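Local atomic coordinates of protein Rv1364c/MT1410 (Mycobacterium tuberculosis, PDB entry 3KE6), a protein that probably regulates a sigma factor, joining a manganese-binding PP2C-type phosphatase domain to an RsbW-like serine kinase (anti-sigma factor) domain. Residues P143-T148 with E204-A209; R226-L231 with L251-R256; L267-N272 with T316-G321; E307-H312 with V338-Q343; A363-A368 with A379-R384. All coordinates share one frame; numbering follows the deposited sequence.

Interaction 1. Residues P143-T148 with E204-A209; sequences PPLLVT and EFADLA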
# COMPACT_ATOMS: atom_id res chain seq x y z
N PRO A 143 -14.39 -13.44 -5.61
CA PRO A 143 -12.99 -13.58 -5.99
C PRO A 143 -12.46 -12.33 -6.68
O PRO A 143 -13.23 -11.64 -7.32
CB PRO A 143 -13.01 -14.76 -6.98
CG PRO A 143 -14.35 -14.66 -7.60
CD PRO A 143 -15.28 -14.18 -6.52
N PRO A 144 -11.15 -12.05 -6.54
CA PRO A 144 -10.45 -10.95 -7.19
C PRO A 144 -10.58 -10.90 -8.70
O PRO A 144 -10.67 -11.94 -9.35
CB PRO A 144 -9.00 -11.22 -6.84
CG PRO A 144 -9.06 -11.91 -5.54
CD PRO A 144 -10.25 -12.78 -5.63
N LEU A 145 -10.60 -9.68 -9.24
CA LEU A 145 -10.50 -9.45 -10.68
C LEU A 145 -9.02 -9.34 -10.99
O LEU A 145 -8.28 -8.72 -10.23
CB LEU A 145 -11.20 -8.14 -11.07
CG LEU A 145 -11.62 -7.94 -12.54
CD1 LEU A 145 -12.40 -6.62 -12.74
CD2 LEU A 145 -10.42 -7.99 -13.47
N LEU A 146 -8.59 -9.95 -12.08
CA LEU A 146 -7.22 -9.75 -12.59
C LEU A 146 -7.31 -8.98 -13.90
O LEU A 146 -7.95 -9.42 -14.83
CB LEU A 146 -6.53 -11.10 -12.82
CG LEU A 146 -5.25 -11.16 -13.68
CD1 LEU A 146 -4.02 -10.99 -12.83
CD2 LEU A 146 -5.16 -12.47 -14.42
N VAL A 147 -6.67 -7.82 -13.95
CA VAL A 147 -6.51 -7.07 -15.19
C VAL A 147 -5.06 -7.23 -15.60
O VAL A 147 -4.14 -6.82 -14.86
CB VAL A 147 -6.81 -5.58 -14.99
CG1 VAL A 147 -6.65 -4.84 -16.31
CG2 VAL A 147 -8.21 -5.39 -14.41
N THR A 148 -4.84 -7.85 -16.76
CA THR A 148 -3.49 -8.11 -17.21
C THR A 148 -2.91 -6.88 -17.90
O THR A 148 -3.62 -5.89 -18.12
CB THR A 148 -3.42 -9.26 -18.21
OG1 THR A 148 -4.14 -8.89 -19.39
CG2 THR A 148 -3.96 -10.55 -17.60
N GLU A 204 -19.87 -6.32 -15.72
CA GLU A 204 -19.70 -4.90 -16.04
C GLU A 204 -18.43 -4.36 -15.40
O GLU A 204 -17.69 -3.58 -16.00
CB GLU A 204 -20.91 -4.09 -15.58
CG GLU A 204 -20.96 -2.68 -16.17
CD GLU A 204 -22.08 -1.82 -15.60
OE1 GLU A 204 -23.18 -2.38 -15.32
OE2 GLU A 204 -21.85 -0.59 -15.46
N PHE A 205 -18.21 -4.77 -14.16
CA PHE A 205 -16.99 -4.47 -13.44
C PHE A 205 -15.79 -4.97 -14.25
O PHE A 205 -14.88 -4.20 -14.53
CB PHE A 205 -17.09 -5.10 -12.04
CG PHE A 205 -15.85 -5.00 -11.19
CD1 PHE A 205 -14.92 -3.97 -11.36
CD2 PHE A 205 -15.62 -5.94 -10.20
CE1 PHE A 205 -13.77 -3.90 -10.57
CE2 PHE A 205 -14.49 -5.88 -9.39
CZ PHE A 205 -13.57 -4.86 -9.57
N ALA A 206 -15.81 -6.23 -14.66
CA ALA A 206 -14.72 -6.80 -15.48
C ALA A 206 -14.47 -6.02 -16.77
O ALA A 206 -13.34 -5.62 -17.03
CB ALA A 206 -15.00 -8.27 -15.80
N ASP A 207 -15.51 -5.81 -17.57
CA ASP A 207 -15.39 -5.12 -18.87
C ASP A 207 -14.86 -3.70 -18.72
O ASP A 207 -14.07 -3.25 -19.54
CB ASP A 207 -16.74 -5.07 -19.62
CG ASP A 207 -17.21 -6.44 -20.09
OD1 ASP A 207 -16.71 -7.46 -19.56
OD2 ASP A 207 -18.10 -6.50 -20.98
N LEU A 208 -15.31 -3.01 -17.68
CA LEU A 208 -14.94 -1.62 -17.44
C LEU A 208 -13.48 -1.51 -17.02
O LEU A 208 -12.74 -0.66 -17.50
CB LEU A 208 -15.85 -1.02 -16.36
CG LEU A 208 -15.84 0.48 -16.10
CD1 LEU A 208 -15.92 1.29 -17.40
CD2 LEU A 208 -17.01 0.83 -15.17
N ALA A 209 -13.07 -2.40 -16.12
CA ALA A 209 -11.67 -2.51 -15.75
C ALA A 209 -10.81 -2.73 -17.00
O ALA A 209 -9.74 -2.14 -17.13
CB ALA A 209 -11.47 -3.63 -14.74
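The delta methyl CD1 of L145 sits over one face of the F205 ring, 3.7 Å from the ring centroid and only 10° off the ring normal. This is a CH-pi contact in which the six ring carbons are nearly equidistant from the methyl. The chain of L145 is fully extended, CG anti to the backbone N (chi1 -160°) and CD1 anti to CA, which carries CD1 straight out from the strand into the helix. There the same methyl also fits against the helix surface, with L145 CD1 at 3.6 Å from A206 CA and 3.7 Å from A209 CB. F205, A206 and A209 thus form a shallow seat for one branch of one leucine: an aromatic face, an alpha carbon and a methyl. Two residues further along the strand, V147 turns its CB to the same side, and V147 CG2 meets A209 CB at 3.7 Å. The small A209 therefore takes both strand side chains on its single methyl, and no hydrogen bond crosses the interface. The axes of strand 145-147 and of helix segment 204-209 come within 9.2 Å, 18° from parallel. F205 is fixed from other directions too: Y186 meets its ring edge-to-face, and T235 and L239 of helix 227-241 press on it. The strand is held in its sheet by backbone bonds of L145 to L184 and of V147 to A182. The arrangement is the apolar helix-on-sheet packing of the PP2C-type phosphatase fold, whose beta layers are flanked by helices.

Interaction 2. Residues R226-L231 with L251-R256; sequences RPIDRL and LLAMQR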
# COMPACT_ATOMS: atom_id res chain seq x y z
N ARG A 226 -0.72 7.38 -11.19
CA ARG A 226 -0.13 6.11 -11.65
C ARG A 226 -1.25 5.29 -12.27
O ARG A 226 -2.42 5.51 -11.98
CB ARG A 226 0.46 5.35 -10.47
CG ARG A 226 1.48 6.15 -9.66
CD ARG A 226 1.83 5.45 -8.38
NE ARG A 226 0.63 5.22 -7.58
CZ ARG A 226 0.56 4.42 -6.52
NH1 ARG A 226 -0.59 4.28 -5.90
NH2 ARG A 226 1.63 3.75 -6.08
N PRO A 227 -0.91 4.35 -13.16
CA PRO A 227 -1.99 3.62 -13.79
C PRO A 227 -2.93 2.93 -12.80
O PRO A 227 -4.13 2.94 -13.01
CB PRO A 227 -1.26 2.62 -14.69
CG PRO A 227 0.07 3.26 -14.95
CD PRO A 227 0.41 3.94 -13.67
N ILE A 228 -2.42 2.36 -11.71
CA ILE A 228 -3.32 1.70 -10.74
C ILE A 228 -4.30 2.67 -10.08
O ILE A 228 -5.40 2.27 -9.71
CB ILE A 228 -2.57 0.91 -9.63
CG1 ILE A 228 -3.51 -0.10 -8.95
CG2 ILE A 228 -1.98 1.84 -8.58
CD1 ILE A 228 -4.01 -1.24 -9.84
N ASP A 229 -3.90 3.92 -9.91
CA ASP A 229 -4.80 4.91 -9.30
C ASP A 229 -6.04 5.11 -10.16
O ASP A 229 -7.15 5.00 -9.65
CB ASP A 229 -4.10 6.25 -9.08
CG ASP A 229 -2.98 6.16 -8.09
OD1 ASP A 229 -3.08 5.32 -7.18
OD2 ASP A 229 -2.01 6.92 -8.21
N ARG A 230 -5.86 5.39 -11.46
CA ARG A 230 -7.02 5.61 -12.32
C ARG A 230 -7.81 4.32 -12.56
O ARG A 230 -9.02 4.34 -12.62
CB ARG A 230 -6.63 6.29 -13.62
CG ARG A 230 -6.09 5.40 -14.70
CD ARG A 230 -5.46 6.23 -15.80
NE ARG A 230 -4.50 5.42 -16.56
CZ ARG A 230 -4.81 4.65 -17.60
NH1 ARG A 230 -3.85 3.95 -18.20
NH2 ARG A 230 -6.07 4.56 -18.05
N LEU A 231 -7.12 3.19 -12.67
CA LEU A 231 -7.82 1.92 -12.76
C LEU A 231 -8.73 1.73 -11.57
O LEU A 231 -9.85 1.22 -11.71
CB LEU A 231 -6.84 0.73 -12.82
CG LEU A 231 -7.51 -0.65 -12.97
CD1 LEU A 231 -8.56 -0.64 -14.08
CD2 LEU A 231 -6.47 -1.74 -13.23
N LEU A 251 -12.55 -1.10 -2.49
CA LEU A 251 -11.78 -1.59 -3.62
C LEU A 251 -10.29 -1.35 -3.34
O LEU A 251 -9.88 -0.25 -2.96
CB LEU A 251 -12.24 -0.90 -4.90
CG LEU A 251 -11.43 -1.16 -6.17
CD1 LEU A 251 -11.39 -2.63 -6.52
CD2 LEU A 251 -12.04 -0.35 -7.29
N LEU A 252 -9.51 -2.41 -3.46
CA LEU A 252 -8.09 -2.36 -3.13
C LEU A 252 -7.36 -2.97 -4.28
O LEU A 252 -7.52 -4.16 -4.55
CB LEU A 252 -7.82 -3.14 -1.85
CG LEU A 252 -6.34 -3.32 -1.52
CD1 LEU A 252 -5.71 -1.97 -1.10
CD2 LEU A 252 -6.22 -4.37 -0.44
N ALA A 253 -6.58 -2.15 -4.99
CA ALA A 253 -5.99 -2.57 -6.25
C ALA A 253 -4.49 -2.49 -6.14
O ALA A 253 -3.96 -1.59 -5.49
CB ALA A 253 -6.46 -1.69 -7.37
N MET A 254 -3.82 -3.45 -6.77
CA MET A 254 -2.39 -3.40 -6.88
C MET A 254 -1.92 -3.90 -8.23
O MET A 254 -2.42 -4.89 -8.73
CB MET A 254 -1.74 -4.16 -5.73
CG MET A 254 -1.50 -5.60 -5.94
SD MET A 254 0.12 -5.87 -6.68
CE MET A 254 0.19 -7.64 -6.43
N GLN A 255 -0.97 -3.19 -8.83
CA GLN A 255 -0.37 -3.61 -10.08
C GLN A 255 1.07 -3.92 -9.79
O GLN A 255 1.76 -3.17 -9.10
CB GLN A 255 -0.47 -2.52 -11.13
CG GLN A 255 0.38 -2.78 -12.36
CD GLN A 255 0.23 -1.72 -13.44
OE1 GLN A 255 -0.14 -2.03 -14.57
NE2 GLN A 255 0.55 -0.48 -13.11
N ARG A 256 1.55 -5.02 -10.35
CA ARG A 256 2.95 -5.36 -10.26
C ARG A 256 3.72 -4.45 -11.21
O ARG A 256 3.25 -4.17 -12.31
CB ARG A 256 3.18 -6.83 -10.60
CG ARG A 256 4.49 -7.37 -10.08
CD ARG A 256 4.69 -8.85 -10.37
NE ARG A 256 6.01 -9.29 -9.91
CZ ARG A 256 6.89 -10.02 -10.59
NH1 ARG A 256 8.05 -10.31 -10.00
NH2 ARG A 256 6.64 -10.48 -11.82
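I228, in the first turn of helix 227-241, drives its CD1 methyl against strand 249-256, where it lies 3.5 Å from A253 CB. Its CG1 is anti to the backbone N (chi1 -162°), which aims the longer branch at the strand, while I228 CG2 lies 3.8 Å above the plane of the R226 guanidinium, offset toward its rim. Across the strand the ethyl end of I228 bridges two residues whose side chains share this face, since I228 CD1 is also 4.0 Å from Q255 CB. The methyl of A253 is short enough to let the isoleucine come close to the backbone. Q255 reaches further: its chain is extended, with CG anti to the backbone N (chi1 168°), and this carries the amide end to P227 CB, slanting past the proline ring. R226, at the N-cap, grips D229 side-on in a salt bridge, R226 NH1 to D229 OD1 3.0 Å. The axes of segments 227-231 and 251-256 pass 8.2 Å apart, their N-to-C directions 148° from each other. The helix lies on the sheet where strand 249-256 is flanked by strands 36-43 and 182-186, and I228 also touches D37 and A182 of these neighbours.

Interaction 3. Residues L267-N272 with T316-G321; sequences LDATIN and TDVSKG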
# COMPACT_ATOMS: atom_id res chain seq x y z
N LEU A 267 29.01 13.87 -5.68
CA LEU A 267 29.12 15.28 -6.08
C LEU A 267 30.27 16.02 -5.43
O LEU A 267 30.76 15.62 -4.39
CB LEU A 267 27.85 16.06 -5.67
CG LEU A 267 26.57 15.73 -6.42
CD1 LEU A 267 25.63 16.90 -6.37
CD2 LEU A 267 26.92 15.34 -7.90
N ASP A 268 30.65 17.13 -6.03
CA ASP A 268 31.63 17.99 -5.44
C ASP A 268 30.96 18.75 -4.31
O ASP A 268 29.77 19.03 -4.40
CB ASP A 268 32.21 18.93 -6.48
CG ASP A 268 32.86 18.19 -7.64
OD1 ASP A 268 33.12 16.98 -7.52
OD2 ASP A 268 33.12 18.82 -8.68
N ALA A 269 31.70 19.04 -3.24
CA ALA A 269 31.13 19.81 -2.13
C ALA A 269 31.17 21.29 -2.53
O ALA A 269 32.03 22.05 -2.13
CB ALA A 269 31.87 19.56 -0.83
N THR A 270 30.20 21.65 -3.36
CA THR A 270 30.09 22.94 -4.00
C THR A 270 28.80 23.59 -3.52
O THR A 270 27.98 22.98 -2.85
CB THR A 270 30.08 22.77 -5.54
OG1 THR A 270 31.43 22.65 -6.00
CG2 THR A 270 29.42 23.92 -6.28
N ILE A 271 28.63 24.85 -3.85
CA ILE A 271 27.48 25.61 -3.43
C ILE A 271 26.18 25.15 -4.13
O ILE A 271 25.09 25.37 -3.61
CB ILE A 271 27.76 27.13 -3.61
CG1 ILE A 271 26.92 27.93 -2.61
CG2 ILE A 271 27.61 27.56 -5.07
CD1 ILE A 271 27.22 27.54 -1.12
N ASN A 272 26.32 24.44 -5.25
CA ASN A 272 25.20 23.94 -6.03
C ASN A 272 24.85 22.50 -5.80
O ASN A 272 24.07 21.92 -6.55
CB ASN A 272 25.53 24.08 -7.51
CG ASN A 272 25.84 25.51 -7.87
OD1 ASN A 272 25.13 26.42 -7.45
ND2 ASN A 272 26.92 25.72 -8.63
N THR A 316 39.38 20.62 2.29
CA THR A 316 39.68 21.61 1.25
C THR A 316 39.81 20.93 -0.11
O THR A 316 40.15 21.58 -1.12
CB THR A 316 40.98 22.40 1.53
OG1 THR A 316 42.10 21.71 0.96
CG2 THR A 316 41.18 22.59 3.03
N ASP A 317 39.60 19.62 -0.11
CA ASP A 317 39.38 18.86 -1.32
C ASP A 317 37.87 18.68 -1.38
O ASP A 317 37.29 17.98 -0.55
CB ASP A 317 40.12 17.52 -1.23
CG ASP A 317 39.99 16.67 -2.49
OD1 ASP A 317 39.06 16.92 -3.30
OD2 ASP A 317 40.82 15.74 -2.66
N VAL A 318 37.23 19.37 -2.32
CA VAL A 318 35.77 19.29 -2.46
C VAL A 318 35.36 18.31 -3.55
O VAL A 318 34.19 18.02 -3.72
CB VAL A 318 35.14 20.69 -2.72
CG1 VAL A 318 35.35 21.59 -1.52
CG2 VAL A 318 35.71 21.33 -3.98
N SER A 319 36.34 17.78 -4.28
CA SER A 319 36.08 16.91 -5.41
C SER A 319 35.50 15.57 -4.98
O SER A 319 36.15 14.83 -4.27
CB SER A 319 37.36 16.68 -6.19
OG SER A 319 37.11 15.87 -7.30
N LYS A 320 34.29 15.27 -5.43
CA LYS A 320 33.58 14.02 -5.06
C LYS A 320 33.46 13.82 -3.55
O LYS A 320 33.51 12.69 -3.06
CB LYS A 320 34.27 12.80 -5.69
CG LYS A 320 34.52 12.91 -7.18
CD LYS A 320 33.23 13.04 -7.98
CE LYS A 320 33.53 13.28 -9.47
NZ LYS A 320 33.82 12.00 -10.20
N GLY A 321 33.32 14.91 -2.82
CA GLY A 321 33.35 14.87 -1.38
C GLY A 321 32.03 14.49 -0.76
O GLY A 321 31.96 14.33 0.43
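A carboxylate oxygen of D268 takes the backbone N-H of K320, a non-glycine residue in the left-handed helical region (phi/psi 55°/34°). The bond from K320 N to D268 OD1 is 2.9 Å long and nearly straight (168° at the hydrogen), arriving on the anti side of the carboxylate and tilted from its plane. D268 CG lies beside the backbone N and anti to the carbonyl carbon, a setting that swings OD1 across to the facing loop. K320 owes its conformation to its place as third residue of a type II turn, V318 to G321. The carbonyl opening that turn faces the other loop as well: V318 O accepts A269 N at 2.7 Å, in the carbonyl plane on a lone pair. D268 CA adds a C-H...O contact to V318 O at 3.1 Å. The two loops meet just past the paired ends of antiparallel strands 263-267 and 322-328 in the histidine kinase-like ATPase domain, one loop leading into helix 273-288 and the other leaving helix 292-312. A269 is the centre of an inverse gamma turn, which bends the first loop away just after this bond. Its methyl rests on the valine, A269 CB to V318 CB 3.9 Å. On the far flank D317 OD1 accepts S319 N in an Asx turn, and the same oxygen is salt-bridged to R341. K320 NZ stays 5.7 Å from D268 OD1, its charge not in contact.

Interaction 4. Residues E307-H312 with V338-Q343; sequences ENAVEH and VIDRGQ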
# COMPACT_ATOMS: atom_id res chain seq x y z
N GLU A 307 23.69 20.46 2.29
CA GLU A 307 24.10 21.85 2.60
C GLU A 307 25.01 21.91 3.84
O GLU A 307 26.02 22.62 3.83
CB GLU A 307 22.90 22.77 2.81
CG GLU A 307 21.96 22.93 1.62
CD GLU A 307 22.29 24.10 0.68
OE1 GLU A 307 23.48 24.47 0.56
OE2 GLU A 307 21.34 24.63 0.04
N ASN A 308 24.66 21.15 4.87
CA ASN A 308 25.48 21.08 6.07
C ASN A 308 26.87 20.49 5.77
O ASN A 308 27.87 20.93 6.32
CB ASN A 308 24.79 20.23 7.14
CG ASN A 308 23.57 20.94 7.78
OD1 ASN A 308 23.47 22.17 7.79
ND2 ASN A 308 22.66 20.14 8.33
N ALA A 309 26.92 19.49 4.91
CA ALA A 309 28.17 18.89 4.50
C ALA A 309 29.05 19.91 3.81
O ALA A 309 30.23 20.02 4.10
CB ALA A 309 27.89 17.71 3.57
N VAL A 310 28.47 20.68 2.91
CA VAL A 310 29.21 21.70 2.18
C VAL A 310 29.71 22.82 3.07
O VAL A 310 30.88 23.21 2.99
CB VAL A 310 28.36 22.30 1.08
CG1 VAL A 310 29.02 23.55 0.55
CG2 VAL A 310 28.14 21.27 -0.01
N GLU A 311 28.85 23.34 3.93
CA GLU A 311 29.19 24.53 4.69
C GLU A 311 29.98 24.22 5.95
O GLU A 311 30.69 25.08 6.45
CB GLU A 311 27.92 25.34 5.01
CG GLU A 311 27.32 25.22 6.42
CD GLU A 311 26.17 26.19 6.62
OE1 GLU A 311 25.27 26.20 5.76
OE2 GLU A 311 26.16 26.96 7.61
N HIS A 312 29.88 22.99 6.46
CA HIS A 312 30.42 22.68 7.78
C HIS A 312 31.54 21.64 7.92
O HIS A 312 32.00 21.50 9.05
CB HIS A 312 29.28 22.18 8.71
CG HIS A 312 28.59 23.26 9.49
ND1 HIS A 312 29.24 24.03 10.44
CD2 HIS A 312 27.30 23.67 9.50
CE1 HIS A 312 28.39 24.89 10.97
NE2 HIS A 312 27.20 24.69 10.42
N VAL A 338 23.83 10.44 3.51
CA VAL A 338 24.64 11.48 2.96
C VAL A 338 25.96 11.36 3.68
O VAL A 338 26.03 11.60 4.88
CB VAL A 338 23.98 12.83 3.20
CG1 VAL A 338 24.87 13.98 2.70
CG2 VAL A 338 22.62 12.83 2.53
N ILE A 339 26.99 10.92 2.95
CA ILE A 339 28.32 10.70 3.53
C ILE A 339 29.26 11.74 2.98
O ILE A 339 29.33 11.93 1.76
CB ILE A 339 28.86 9.30 3.18
CG1 ILE A 339 27.90 8.23 3.69
CG2 ILE A 339 30.25 9.13 3.76
CD1 ILE A 339 28.37 6.81 3.46
N ASP A 340 29.97 12.44 3.86
CA ASP A 340 30.94 13.43 3.40
C ASP A 340 32.28 13.25 4.12
O ASP A 340 32.41 12.42 5.00
CB ASP A 340 30.40 14.87 3.57
CG ASP A 340 30.30 15.31 5.04
OD1 ASP A 340 31.33 15.73 5.61
OD2 ASP A 340 29.17 15.28 5.63
N ARG A 341 33.28 14.05 3.74
CA ARG A 341 34.64 13.86 4.26
C ARG A 341 34.93 14.53 5.62
O ARG A 341 36.09 14.75 5.99
CB ARG A 341 35.67 14.26 3.20
CG ARG A 341 35.68 13.25 2.05
CD ARG A 341 36.99 13.19 1.35
NE ARG A 341 37.15 14.32 0.44
CZ ARG A 341 36.97 14.28 -0.88
NH1 ARG A 341 36.64 13.16 -1.50
NH2 ARG A 341 37.16 15.39 -1.58
N GLY A 342 33.87 14.79 6.38
CA GLY A 342 34.00 15.21 7.77
C GLY A 342 33.72 16.69 7.91
O GLY A 342 34.27 17.49 7.16
N GLN A 343 32.86 17.02 8.89
CA GLN A 343 32.43 18.41 9.19
C GLN A 343 32.63 18.79 10.69
O GLN A 343 32.43 17.95 11.57
CB GLN A 343 30.96 18.62 8.72
CG GLN A 343 29.89 17.95 9.54
CD GLN A 343 28.53 17.98 8.85
OE1 GLN A 343 28.34 17.37 7.78
NE2 GLN A 343 27.58 18.67 9.46
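D340 leaves the end of strand 333-340 with its CB packed on the helix methyl of A309, D340 CB to A309 CB 3.8 Å. CG sits in the crowded position between backbone N and carbonyl carbon (chi1 71°), which keeps the carboxylate close to its own strand while pressing it on the helix; D340 CG is 3.7 Å from A309 CB. At the tip the oxygens part company. D340 OD2 lies over the A309 methyl at 3.4 Å, whereas D340 OD1 turns back to accept G342 N at 2.8 Å, from above the carboxylate plane, in an Asx turn. That turn leads to Q343, which crosses back to the helix: Q343 CB lies 3.9 Å from H312 CB, and the amide end rests beside N308 and A309. In sequence and position the segments resemble the N box and the DxG box of Bergerat-type ATPases, which frame the nucleotide pocket in relatives; no nucleotide is bound here. On the helix D340 meets only A309, through its methyl and alpha carbon. The Asx turn holds OD1, while OD2 lies close to the Q343 amide, whose orientation is uncertain. This is consistent with the aspartate of this box, which in related ATPases contacts the adenine.

Interaction 5. Residues A363-A368 with A379-R384; sequences ALVSEA and ATLTHR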
# COMPACT_ATOMS: atom_id res chain seq x y z
N ALA A 363 12.40 15.55 13.20
CA ALA A 363 11.08 16.17 13.10
C ALA A 363 10.43 16.07 11.71
O ALA A 363 9.26 16.41 11.60
CB ALA A 363 11.16 17.62 13.54
N LEU A 364 11.15 15.62 10.68
CA LEU A 364 10.62 15.58 9.28
C LEU A 364 10.31 14.17 8.77
O LEU A 364 9.42 13.96 7.95
CB LEU A 364 11.62 16.19 8.31
CG LEU A 364 11.96 17.67 8.50
CD1 LEU A 364 13.22 18.03 7.72
CD2 LEU A 364 10.77 18.53 8.09
N VAL A 365 11.08 13.21 9.25
CA VAL A 365 11.04 11.86 8.74
C VAL A 365 10.99 10.86 9.89
O VAL A 365 11.34 11.18 11.02
CB VAL A 365 12.24 11.68 7.85
CG1 VAL A 365 12.83 10.28 7.96
CG2 VAL A 365 11.84 12.05 6.42
N SER A 366 10.53 9.65 9.61
CA SER A 366 10.34 8.66 10.66
C SER A 366 11.56 8.54 11.58
O SER A 366 11.37 8.40 12.78
CB SER A 366 9.97 7.27 10.08
OG SER A 366 8.88 7.35 9.20
N GLU A 367 12.78 8.59 11.03
CA GLU A 367 14.03 8.43 11.82
C GLU A 367 15.26 9.01 11.14
O GLU A 367 15.47 8.83 9.96
CB GLU A 367 14.33 6.94 12.11
CG GLU A 367 13.20 5.95 11.71
CD GLU A 367 13.44 4.51 12.14
OE1 GLU A 367 14.61 4.14 12.43
OE2 GLU A 367 12.43 3.74 12.19
N ALA A 368 16.11 9.66 11.93
CA ALA A 368 17.34 10.24 11.42
C ALA A 368 18.49 9.98 12.38
O ALA A 368 18.29 9.81 13.56
CB ALA A 368 17.17 11.72 11.20
N ALA A 379 25.11 11.10 7.60
CA ALA A 379 23.76 11.48 8.05
C ALA A 379 22.81 10.53 7.37
O ALA A 379 22.90 10.35 6.18
CB ALA A 379 23.44 12.89 7.66
N THR A 380 21.92 9.89 8.12
CA THR A 380 21.01 8.92 7.53
C THR A 380 19.57 9.26 7.84
O THR A 380 19.28 9.98 8.79
CB THR A 380 21.24 7.53 8.10
OG1 THR A 380 20.97 7.55 9.52
CG2 THR A 380 22.69 7.07 7.86
N LEU A 381 18.67 8.73 7.02
CA LEU A 381 17.26 8.81 7.33
C LEU A 381 16.51 7.57 6.93
O LEU A 381 16.90 6.89 6.00
CB LEU A 381 16.63 10.03 6.71
CG LEU A 381 16.55 10.18 5.20
CD1 LEU A 381 15.54 9.17 4.58
CD2 LEU A 381 16.11 11.62 4.89
N THR A 382 15.50 7.24 7.70
CA THR A 382 14.56 6.20 7.34
C THR A 382 13.18 6.82 7.43
O THR A 382 12.80 7.33 8.49
CB THR A 382 14.62 5.03 8.28
OG1 THR A 382 15.98 4.62 8.45
CG2 THR A 382 13.83 3.90 7.76
N HIS A 383 12.46 6.80 6.31
CA HIS A 383 11.10 7.35 6.24
C HIS A 383 10.12 6.36 5.61
O HIS A 383 10.33 5.93 4.48
CB HIS A 383 11.12 8.61 5.41
CG HIS A 383 9.83 9.34 5.38
ND1 HIS A 383 9.46 10.22 6.37
CD2 HIS A 383 8.82 9.33 4.49
CE1 HIS A 383 8.28 10.73 6.08
NE2 HIS A 383 7.87 10.21 4.94
N ARG A 384 9.08 5.99 6.35
CA ARG A 384 8.02 5.13 5.82
C ARG A 384 7.18 5.88 4.80
O ARG A 384 6.73 6.96 5.09
CB ARG A 384 7.12 4.66 6.96
CG ARG A 384 6.00 3.67 6.56
CD ARG A 384 5.49 2.85 7.76
NE ARG A 384 6.07 1.49 7.76
CZ ARG A 384 6.78 0.94 8.74
NH1 ARG A 384 7.04 1.59 9.87
NH2 ARG A 384 7.25 -0.29 8.60
O HOH W 1 17.97 6.46 9.92
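V365 and H383 cross obliquely where the loop after helix 358-362 meets strand 376-391, the two valine methyls lying against CB and the ring of the histidine. V365 CG1 reaches on to L381, 4.0 Å from L381 CB. Next along the loop, S366 N gives a weak bond to H383 ND1, 3.5 Å long and oblique to the ring. The serine side chain works in the other direction: R384 N donates to S366 OG at 3.2 Å and almost straight (170°), the hydroxyl placed by a chi1 of -53° that sets OG beside its own N. Regular pairing starts with E367. It makes an antiparallel hydrogen-bonded pair with T382, T382 N to E367 O at 2.8 Å and a weaker return bond from E367 N. Their side chains lie side by side and point the same way, E367 CG to T382 CB 3.8 Å. A368 and L381 follow as a non-hydrogen-bonded pair, with A368 CA in C-H...O contact with T380 O at 3.3 Å. Further out, a water on the T382 face lies 3.2 Å from T380 OG1 and 3.1 Å from T382 OG1. E367 OE1 is salt-bridged to R369, and L381 rests on A301 and I302 of helix 292-312. H383 NE2 is hydrogen-bonded to D294, which suggests that the ring proton sits on NE2, in keeping with the weak bond ND1 accepts from S366 N; D294 may also polarise the ring so that ND1 becomes a better acceptor.

From the N terminus, interaction 1 closes first, bringing helix 198-212 back onto strand 145-147. Interaction 2 follows in series with a shorter loop, from helix 227-241 to strand 249-256; L231 of interaction 2 touches A209 and V147 of interaction 1, and both helices lie on the same sheet. The kinase-like domain begins with interactions 3 and 4, whose segments alternate along the chain and therefore cross. R341 of interaction 4 joins them through its salt bridge to D317 of interaction 3. Interaction 5 closes last, within the terminal hairpin, and adjoins interaction 4 where V338 N meets A379 O across neighbouring strands. Interactions 1 and 3 lie about 53 Å apart, centre to centre.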